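Long-range contacts in endoglucanase (Thermotoga maritima, PDB 2FVG), which probably acts as a metal-dependent aminopeptidase of the M42 family, using two divalent cations per subunit, despite its endoglucanase name: residues A224-E229 / A304-S309; K164-R169 / P310-D315; G242-F247 / Q274-T279. All coordinates share one frame; numbering follows the deposited sequence.

Contact 1 of 3, residues A224-E229 / A304-S309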
loop_
_atom_site.group_PDB
_atom_site.type_symbol
_atom_site.label_atom_id
_atom_site.label_comp_id
_atom_site.label_asym_id
_atom_site.label_seq_id
_atom_site.Cartn_x
_atom_site.Cartn_y
_atom_site.Cartn_z
ATOM N N ALA A 224 -4.431 -11.377 -6.409
ATOM C CA ALA A 224 -4.936 -12.343 -7.383
ATOM C C ALA A 224 -6.471 -12.320 -7.443
ATOM O O ALA A 224 -7.141 -11.829 -6.533
ATOM C CB ALA A 224 -4.440 -13.750 -7.015
ATOM N N GLY A 225 -7.022 -12.865 -8.521
ATOM C CA GLY A 225 -8.467 -12.937 -8.686
ATOM C C GLY A 225 -9.074 -11.708 -9.313
ATOM O O GLY A 225 -10.273 -11.475 -9.179
ATOM N N ASP A 226 -8.234 -10.926 -9.990
ATOM C CA ASP A 226 -8.643 -9.699 -10.685
ATOM C C ASP A 226 -9.824 -9.960 -11.629
ATOM O O ASP A 226 -10.843 -9.262 -11.570
ATOM C CB ASP A 226 -7.443 -9.107 -11.445
ATOM C CG ASP A 226 -7.772 -7.797 -12.161
ATOM O OD1 ASP A 226 -8.795 -7.144 -11.840
ATOM O OD2 ASP A 226 -6.981 -7.412 -13.051
ATOM N N ASN A 227 -9.678 -10.973 -12.483
ATOM C CA ASN A 227 -10.723 -11.368 -13.424
ATOM C C ASN A 227 -11.327 -12.703 -12.970
ATOM O O ASN A 227 -10.692 -13.746 -13.129
ATOM C CB ASN A 227 -10.148 -11.466 -14.849
ATOM C CG ASN A 227 -11.213 -11.745 -15.908
ATOM O OD1 ASN A 227 -12.415 -11.580 -15.678
ATOM N ND2 ASN A 227 -10.764 -12.157 -17.090
ATOM N N PRO A 228 -12.547 -12.669 -12.387
ATOM C CA PRO A 228 -13.243 -13.874 -11.898
ATOM C C PRO A 228 -13.576 -14.903 -12.993
ATOM O O PRO A 228 -13.461 -16.109 -12.748
ATOM C CB PRO A 228 -14.539 -13.315 -11.286
ATOM C CG PRO A 228 -14.267 -11.865 -11.041
ATOM C CD PRO A 228 -13.346 -11.451 -12.146
ATOM N N GLU A 229 -13.980 -14.429 -14.177
ATOM C CA GLU A 229 -14.334 -15.305 -15.309
ATOM C C GLU A 229 -13.162 -16.145 -15.850
ATOM O O GLU A 229 -13.372 -17.263 -16.327
ATOM C CB GLU A 229 -14.986 -14.501 -16.446
ATOM N N ALA A 304 -2.612 -11.377 -1.677
ATOM C CA ALA A 304 -3.975 -10.944 -1.393
ATOM C C ALA A 304 -4.821 -11.569 -2.493
ATOM O O ALA A 304 -4.303 -11.888 -3.550
ATOM C CB ALA A 304 -4.079 -9.412 -1.453
ATOM N N ARG A 305 -6.115 -11.750 -2.253
ATOM C CA ARG A 305 -7.014 -12.261 -3.278
ATOM C C ARG A 305 -8.279 -11.423 -3.279
ATOM O O ARG A 305 -8.868 -11.213 -2.225
ATOM C CB ARG A 305 -7.352 -13.738 -3.002
ATOM C CG ARG A 305 -8.319 -14.350 -3.996
ATOM C CD ARG A 305 -8.296 -15.886 -3.980
ATOM N NE ARG A 305 -9.127 -16.431 -5.066
ATOM C CZ ARG A 305 -10.195 -17.225 -4.918
ATOM N NH1 ARG A 305 -10.584 -17.671 -3.720
ATOM N NH2 ARG A 305 -10.851 -17.625 -5.994
ATOM N N TYR A 306 -8.737 -10.970 -4.444
ATOM C CA TYR A 306 -9.986 -10.189 -4.468
ATOM C C TYR A 306 -11.185 -11.014 -4.036
ATOM O O TYR A 306 -11.227 -12.226 -4.235
ATOM C CB TYR A 306 -10.272 -9.525 -5.833
ATOM C CG TYR A 306 -9.343 -8.354 -6.166
ATOM C CD1 TYR A 306 -9.321 -7.195 -5.371
ATOM C CD2 TYR A 306 -8.502 -8.399 -7.285
ATOM C CE1 TYR A 306 -8.463 -6.118 -5.673
ATOM C CE2 TYR A 306 -7.644 -7.329 -7.602
ATOM C CZ TYR A 306 -7.628 -6.194 -6.792
ATOM O OH TYR A 306 -6.781 -5.144 -7.117
ATOM N N ILE A 307 -12.134 -10.357 -3.389
ATOM C CA ILE A 307 -13.396 -10.991 -3.044
ATOM C C ILE A 307 -14.501 -10.187 -3.739
ATOM O O ILE A 307 -15.150 -10.687 -4.665
ATOM C CB ILE A 307 -13.571 -11.302 -1.509
ATOM C CG1 ILE A 307 -14.939 -11.937 -1.230
ATOM C CG2 ILE A 307 -13.336 -10.064 -0.639
ATOM C CD1 ILE A 307 -15.366 -13.008 -2.253
ATOM N N HIS A 308 -14.708 -8.945 -3.353
ATOM C CA HIS A 308 -15.659 -8.132 -4.084
ATOM C C HIS A 308 -15.059 -6.740 -4.131
ATOM O O HIS A 308 -15.320 -5.926 -3.250
ATOM C CB HIS A 308 -17.049 -8.157 -3.425
ATOM N N SER A 309 -14.231 -6.485 -5.147
ATOM C CA SER A 309 -13.554 -5.178 -5.319
ATOM C C SER A 309 -14.525 -4.074 -4.859
ATOM O O SER A 309 -15.668 -4.040 -5.327
ATOM C CB SER A 309 -13.100 -4.987 -6.777
ATOM O OG SER A 309 -12.051 -4.034 -6.890
#

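Contact 2 of 3, residues K164-R169 / P310-D315. With EDO (1,2-ethanediol), chain C.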
loop_
_atom_site.group_PDB
_atom_site.type_symbol
_atom_site.label_atom_id
_atom_site.label_comp_id
_atom_site.label_asym_id
_atom_site.label_seq_id
_atom_site.Cartn_x
_atom_site.Cartn_y
_atom_site.Cartn_z
ATOM N N LYS A 164 -10.354 -3.005 2.333
ATOM C CA LYS A 164 -9.890 -2.352 1.137
ATOM C C LYS A 164 -8.466 -1.862 1.328
ATOM O O LYS A 164 -7.920 -1.876 2.448
ATOM C CB LYS A 164 -10.799 -1.165 0.791
ATOM C CG LYS A 164 -10.634 -0.005 1.762
ATOM C CD LYS A 164 -11.305 1.204 1.256
ATOM C CE LYS A 164 -11.142 2.382 2.193
ATOM N NZ LYS A 164 -9.780 2.954 2.235
ATOM N N ALA A 165 -7.894 -1.409 0.213
ATOM C CA ALA A 165 -6.564 -0.807 0.126
ATOM C C ALA A 165 -5.468 -1.645 0.777
ATOM O O ALA A 165 -4.468 -1.086 1.213
ATOM C CB ALA A 165 -6.570 0.583 0.736
ATOM N N PHE A 166 -5.624 -2.962 0.823
ATOM C CA PHE A 166 -4.537 -3.809 1.387
ATOM C C PHE A 166 -3.265 -3.582 0.541
ATOM O O PHE A 166 -2.129 -3.712 1.022
ATOM C CB PHE A 166 -4.929 -5.278 1.453
ATOM C CG PHE A 166 -5.819 -5.644 2.637
ATOM C CD1 PHE A 166 -5.820 -4.892 3.803
ATOM C CD2 PHE A 166 -6.567 -6.822 2.606
ATOM C CE1 PHE A 166 -6.608 -5.273 4.906
ATOM C CE2 PHE A 166 -7.356 -7.221 3.707
ATOM C CZ PHE A 166 -7.367 -6.451 4.856
ATOM N N ASP A 167 -3.485 -3.252 -0.725
ATOM C CA ASP A 167 -2.429 -2.798 -1.644
ATOM C C ASP A 167 -2.473 -1.247 -1.600
ATOM O O ASP A 167 -3.344 -0.637 -2.250
ATOM C CB ASP A 167 -2.743 -3.281 -3.058
ATOM C CG ASP A 167 -1.797 -2.704 -4.109
ATOM O OD1 ASP A 167 -0.669 -2.271 -3.769
ATOM O OD2 ASP A 167 -2.192 -2.696 -5.292
ATOM N N ASP A 168 -1.571 -0.595 -0.851
ATOM C CA ASP A 168 -0.480 -1.222 -0.084
ATOM C C ASP A 168 -0.513 -0.877 1.424
ATOM O O ASP A 168 0.532 -0.782 2.105
ATOM C CB ASP A 168 0.867 -0.817 -0.714
ATOM C CG ASP A 168 2.033 -1.700 -0.272
ATOM O OD1 ASP A 168 1.791 -2.849 0.178
ATOM O OD2 ASP A 168 3.202 -1.233 -0.366
ATOM N N ARG A 169 -1.710 -0.742 1.986
ATOM C CA ARG A 169 -1.796 -0.468 3.419
ATOM C C ARG A 169 -1.262 -1.651 4.240
ATOM O O ARG A 169 -0.835 -1.445 5.377
ATOM C CB ARG A 169 -3.206 -0.033 3.844
ATOM C CG ARG A 169 -3.736 1.219 3.057
ATOM C CD ARG A 169 -3.224 2.614 3.563
ATOM N NE ARG A 169 -3.520 3.675 2.592
ATOM C CZ ARG A 169 -4.705 4.250 2.433
ATOM N NH1 ARG A 169 -5.745 3.889 3.177
ATOM N NH2 ARG A 169 -4.856 5.197 1.529
ATOM N N PRO A 310 -14.072 -3.133 -3.993
ATOM C CA PRO A 310 -12.746 -2.766 -3.455
ATOM C C PRO A 310 -12.052 -3.752 -2.523
ATOM O O PRO A 310 -10.852 -3.646 -2.316
ATOM C CB PRO A 310 -13.044 -1.486 -2.670
ATOM C CG PRO A 310 -14.441 -1.683 -2.166
ATOM C CD PRO A 310 -15.150 -2.392 -3.297
ATOM N N ASN A 311 -12.777 -4.707 -1.972
ATOM C CA ASN A 311 -12.170 -5.620 -1.000
ATOM C C ASN A 311 -11.297 -6.754 -1.503
ATOM O O ASN A 311 -11.510 -7.300 -2.590
ATOM C CB ASN A 311 -13.260 -6.197 -0.112
ATOM C CG ASN A 311 -13.888 -5.150 0.742
ATOM O OD1 ASN A 311 -13.223 -4.195 1.140
ATOM N ND2 ASN A 311 -15.172 -5.302 1.033
ATOM N N SER A 312 -10.312 -7.097 -0.687
ATOM C CA SER A 312 -9.495 -8.264 -0.936
ATOM C C SER A 312 -9.218 -8.937 0.397
ATOM O O SER A 312 -9.619 -8.427 1.446
ATOM C CB SER A 312 -8.215 -7.935 -1.701
ATOM O OG SER A 312 -7.356 -7.152 -0.924
ATOM N N ILE A 313 -8.517 -10.067 0.350
ATOM C CA ILE A 313 -8.270 -10.893 1.519
ATOM C C ILE A 313 -6.798 -11.136 1.706
ATOM O O ILE A 313 -6.103 -11.421 0.739
ATOM C CB ILE A 313 -8.921 -12.288 1.287
ATOM C CG1 ILE A 313 -10.365 -12.151 0.747
ATOM C CG2 ILE A 313 -8.875 -13.169 2.541
ATOM C CD1 ILE A 313 -10.877 -13.392 0.063
ATOM N N ILE A 314 -6.305 -11.005 2.937
ATOM C CA ILE A 314 -4.933 -11.417 3.219
ATOM C C ILE A 314 -4.955 -12.499 4.300
ATOM O O ILE A 314 -5.902 -12.588 5.088
ATOM C CB ILE A 314 -3.995 -10.263 3.643
ATOM C CG1 ILE A 314 -4.395 -9.684 5.000
ATOM C CG2 ILE A 314 -3.910 -9.196 2.550
ATOM C CD1 ILE A 314 -3.284 -8.893 5.656
ATOM N N ASP A 315 -3.918 -13.322 4.321
ATOM C CA ASP A 315 -3.787 -14.366 5.302
ATOM C C ASP A 315 -2.849 -13.770 6.330
ATOM O O ASP A 315 -1.776 -13.279 5.971
ATOM C CB ASP A 315 -3.202 -15.624 4.638
ATOM C CG ASP A 315 -3.092 -16.781 5.586
ATOM O OD1 ASP A 315 -2.129 -16.807 6.372
ATOM O OD2 ASP A 315 -3.957 -17.679 5.545
HETATM C C1 EDO C . -8.791 0.324 -2.391
HETATM O O1 EDO C . -9.475 1.434 -2.962
HETATM C C2 EDO C . -9.264 -0.943 -3.092
HETATM O O2 EDO C . -8.912 -2.087 -2.310
HETATM O O HOH W 1 -7.889 -4.762 -0.359
#

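Contact 3 of 3, residues G242-F247 / Q274-T279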
loop_
_atom_site.group_PDB
_atom_site.type_symbol
_atom_site.label_atom_id
_atom_site.label_comp_id
_atom_site.label_asym_id
_atom_site.label_seq_id
_atom_site.Cartn_x
_atom_site.Cartn_y
_atom_site.Cartn_z
ATOM N N GLY A 242 2.972 -17.983 2.133
ATOM C CA GLY A 242 4.033 -17.073 2.582
ATOM C C GLY A 242 4.259 -15.855 1.700
ATOM O O GLY A 242 3.595 -15.693 0.684
ATOM N N PRO A 243 5.155 -14.948 2.128
ATOM C CA PRO A 243 5.452 -13.814 1.267
ATOM C C PRO A 243 6.053 -14.280 -0.049
ATOM O O PRO A 243 6.826 -15.265 -0.075
ATOM C CB PRO A 243 6.496 -13.023 2.054
ATOM C CG PRO A 243 7.077 -14.027 3.063
ATOM C CD PRO A 243 5.899 -14.899 3.406
ATOM N N ALA A 244 5.716 -13.563 -1.118
ATOM C CA ALA A 244 6.199 -13.829 -2.478
ATOM C C ALA A 244 7.476 -13.053 -2.724
ATOM O O ALA A 244 7.532 -11.866 -2.437
ATOM C CB ALA A 244 5.135 -13.387 -3.540
ATOM N N ILE A 245 8.492 -13.712 -3.284
ATOM C CA ILE A 245 9.783 -13.072 -3.564
ATOM C C ILE A 245 9.841 -12.865 -5.082
ATOM O O ILE A 245 9.792 -13.827 -5.846
ATOM C CB ILE A 245 10.945 -13.926 -2.966
ATOM C CG1 ILE A 245 10.709 -14.108 -1.457
ATOM C CG2 ILE A 245 12.303 -13.249 -3.140
ATOM C CD1 ILE A 245 11.699 -15.039 -0.798
ATOM N N THR A 246 9.843 -11.606 -5.523
ATOM C CA THR A 246 9.876 -11.292 -6.932
ATOM C C THR A 246 11.234 -11.595 -7.567
ATOM O O THR A 246 12.284 -11.249 -7.025
ATOM C CB THR A 246 9.474 -9.820 -7.171
ATOM O OG1 THR A 246 8.160 -9.614 -6.659
ATOM C CG2 THR A 246 9.468 -9.471 -8.624
ATOM N N PHE A 247 11.202 -12.247 -8.722
ATOM C CA PHE A 247 12.420 -12.585 -9.464
ATOM C C PHE A 247 12.718 -11.534 -10.545
ATOM O O PHE A 247 13.870 -11.173 -10.764
ATOM C CB PHE A 247 12.312 -13.997 -10.069
ATOM C CG PHE A 247 13.517 -14.412 -10.887
ATOM C CD1 PHE A 247 14.646 -14.952 -10.277
ATOM C CD2 PHE A 247 13.513 -14.275 -12.267
ATOM C CE1 PHE A 247 15.751 -15.334 -11.036
ATOM C CE2 PHE A 247 14.619 -14.662 -13.032
ATOM C CZ PHE A 247 15.731 -15.193 -12.417
ATOM N N GLN A 274 7.096 -17.962 -1.177
ATOM C CA GLN A 274 6.741 -18.536 -2.471
ATOM C C GLN A 274 7.326 -17.643 -3.535
ATOM O O GLN A 274 7.767 -16.543 -3.225
ATOM C CB GLN A 274 5.211 -18.655 -2.660
ATOM C CG GLN A 274 4.422 -17.332 -2.552
ATOM C CD GLN A 274 2.921 -17.560 -2.548
ATOM O OE1 GLN A 274 2.408 -18.308 -3.368
ATOM N NE2 GLN A 274 2.208 -16.919 -1.616
HETATM N N MSE A 275 7.370 -18.138 -4.771
HETATM C CA MSE A 275 7.779 -17.333 -5.908
HETATM C C MSE A 275 6.593 -16.485 -6.277
HETATM O O MSE A 275 5.456 -16.872 -6.087
HETATM C CB MSE A 275 8.138 -18.189 -7.115
HETATM C CG MSE A 275 9.267 -19.175 -6.866
HETATM SE SE MSE A 275 10.939 -18.238 -6.374
HETATM C CE MSE A 275 12.113 -19.810 -5.934
ATOM N N LYS A 276 6.873 -15.323 -6.826
ATOM C CA LYS A 276 5.862 -14.418 -7.262
ATOM C C LYS A 276 5.326 -14.915 -8.612
ATOM O O LYS A 276 6.091 -15.077 -9.570
ATOM C CB LYS A 276 6.506 -13.048 -7.392
ATOM C CG LYS A 276 5.715 -12.040 -8.199
ATOM C CD LYS A 276 4.606 -11.427 -7.420
ATOM C CE LYS A 276 3.798 -10.506 -8.336
ATOM N NZ LYS A 276 4.638 -9.538 -9.110
ATOM N N ARG A 277 4.027 -15.208 -8.666
ATOM C CA ARG A 277 3.356 -15.630 -9.899
ATOM C C ARG A 277 2.218 -14.675 -10.157
ATOM O O ARG A 277 1.296 -14.584 -9.348
ATOM C CB ARG A 277 2.820 -17.060 -9.800
ATOM C CG ARG A 277 3.899 -18.104 -9.909
ATOM C CD ARG A 277 3.356 -19.514 -9.878
ATOM N NE ARG A 277 2.856 -19.885 -8.551
ATOM C CZ ARG A 277 2.450 -21.114 -8.232
ATOM N NH1 ARG A 277 2.506 -22.093 -9.132
ATOM N NH2 ARG A 277 1.995 -21.374 -7.013
ATOM N N ARG A 278 2.277 -13.957 -11.273
ATOM C CA ARG A 278 1.237 -12.993 -11.618
ATOM C C ARG A 278 0.668 -13.328 -12.983
ATOM O O ARG A 278 1.435 -13.507 -13.931
ATOM C CB ARG A 278 1.852 -11.596 -11.638
ATOM C CG ARG A 278 0.923 -10.469 -12.054
ATOM C CD ARG A 278 1.713 -9.171 -12.210
ATOM N NE ARG A 278 0.887 -8.083 -12.713
ATOM N N THR A 279 -0.661 -13.401 -13.091
ATOM C CA THR A 279 -1.333 -13.706 -14.380
ATOM C C THR A 279 -1.296 -12.544 -15.385
ATOM O O THR A 279 -1.195 -11.372 -15.006
ATOM C CB THR A 279 -2.804 -14.151 -14.192
HETATM O O HOH W 2 9.546 -15.051 -8.461
#

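Contact 1 of 3, residues A224-E229 / A304-S309
The carbonyl oxygen of Ala224 meets the backbone of Arg305 and Tyr306 where strand 215-224 runs parallel to strand 297-306 in the central sheet. Tyr306 N donates to Ala224 O over 2.8 Å, and Arg305 CA makes a CA-H...O contact of 3.3 Å with the same Ala224 O. The amide of the same alanine, Ala224 N, bonds to Ala304 O at 2.9 Å, which completes the parallel bridge between Ala224 and Arg305. Beyond it the first chain turns at Gly225, which has a positive phi (87°), and the Tyr306 ring lies beside the turn. A chi1 of -71° sets its CG beside the backbone N and turns the ring along the first chain, where Tyr306 CD2 lies 3.6 Å from Asp226 CA, while Gly225 C and Asp226 N sit in plane at the ring edge.

Arg305 runs extended from the sheet face it shares with Ala224, and its NE forms a salt bridge with Glu231, farther along the loop that begins at Gly225. Ser312 of strand 312-315 touches both Ala304 and Tyr306. His308, a predicted zinc ligand, follows closely in the chain, but its imidazole is not modelled. Grip here is mostly backbone to backbone: two hydrogen bonds join the chains, and the tyrosine ring adds contact along the turning chain at the surface.

Contact 2 of 3, residues K164-R169 / P310-D315
Phe166 packs against Ser312 and Ile314, joining the N-terminus of helix 166-180 to strand 312-315 of the mixed central sheet; Ala165 occupies the N-cap position of that helix. In the apolar part, Phe166 CD2 touches Ile314 CG2 at 3.6 Å, and Ile314 CG1 lies over one face of the ring. The CB of Phe166 heads toward the strand, and CG anti to the carbonyl carbon (chi1 -80°) lays the ring against Ile314. Leu4 of helix 4-9 touches both Phe166 and Ile314.

The polar part runs through small molecules. Ala165 N donates over 2.8 Å to O2 of a bound ethanediol, probably from the crystallisation liquor; this O2 lies 2.5 Å from Pro310 O, so short that the exact geometry is doubtful. A water accepts from Phe166 N and lies a similarly short 2.5 Å from Ser312 OG. The two NH groups thus appear to be linked indirectly to the second segment.

Charges lead outward: the ammonium of Lys164 pairs with Glu64, which also takes Arg169 NH2. Asp167, predicted to serve both metal sites, precedes a cis peptide bond and its carboxylate leads away from the strand. Ser312 O lies obliquely to the aromatic ring, 3.4 Å from Phe166 CE2.

Contact 3 of 3, residues G242-F247 / Q274-T279
Two backbone groups meet Gln274 O: Ile245 N donates to it over 2.9 Å, and Ala244 CA adds a CA-H...O contact of 3.2 Å to the same oxygen. They belong to a beta-alpha-beta unit in which strands 244-245 and 274-275 run parallel and helix 256-268 makes the crossover. Gln274 N bonds in turn to Pro243 O.

The Gln274 side chain extends this pairing by one residue. Its CG stands between the backbone N and the carbonyl carbon (chi1 58°) and the chain is extended beyond it, bringing Gln274 NE2 to 3.0 Å from Gly242 O, which lies close to the amide plane. The same NE2 also donates to His238 O, so both acceptors help to fix the amide's rotation.

At the other end the pairing is weaker: Lys276 N makes a weak bond to Ile245 O, and a water donates to Ile245 O and accepts from Lys276 N. Ile245 lies on the sheet face covered by Phe259, Ile262 and Val263 of the crossover helix. On the face of Ala244 and Gln274, Ala244 CB rests 3.9 Å from Lys276 CA. Lys276 runs alongside Thr246, with Lys276 CG 3.8 Å from Thr246 OG1.

Overall arrangement
All three contacts reach the mixed central sheet; strand 297-306 carries one side of contact 1 and borders strands of contacts 2 and 3. It pairs parallel with 215-224, and antiparallel with both 312-315 and 244-245. Contacts 1 and 2 have centres about 11 Å apart and touch directly, Arg305 O lying 2.8 Å from Ile313 N in a probable hydrogen bond. Contact 3 lies about 17 Å, centre to centre, from each of the others and touches neither. Along the chain they are nested, contact 3 within the loop closed by contact 1, and contact 1 within that closed by contact 2. Contacts 1 and 2 hold His308 and Asp167, predicted metal ligands, so the pair probably borders the active site.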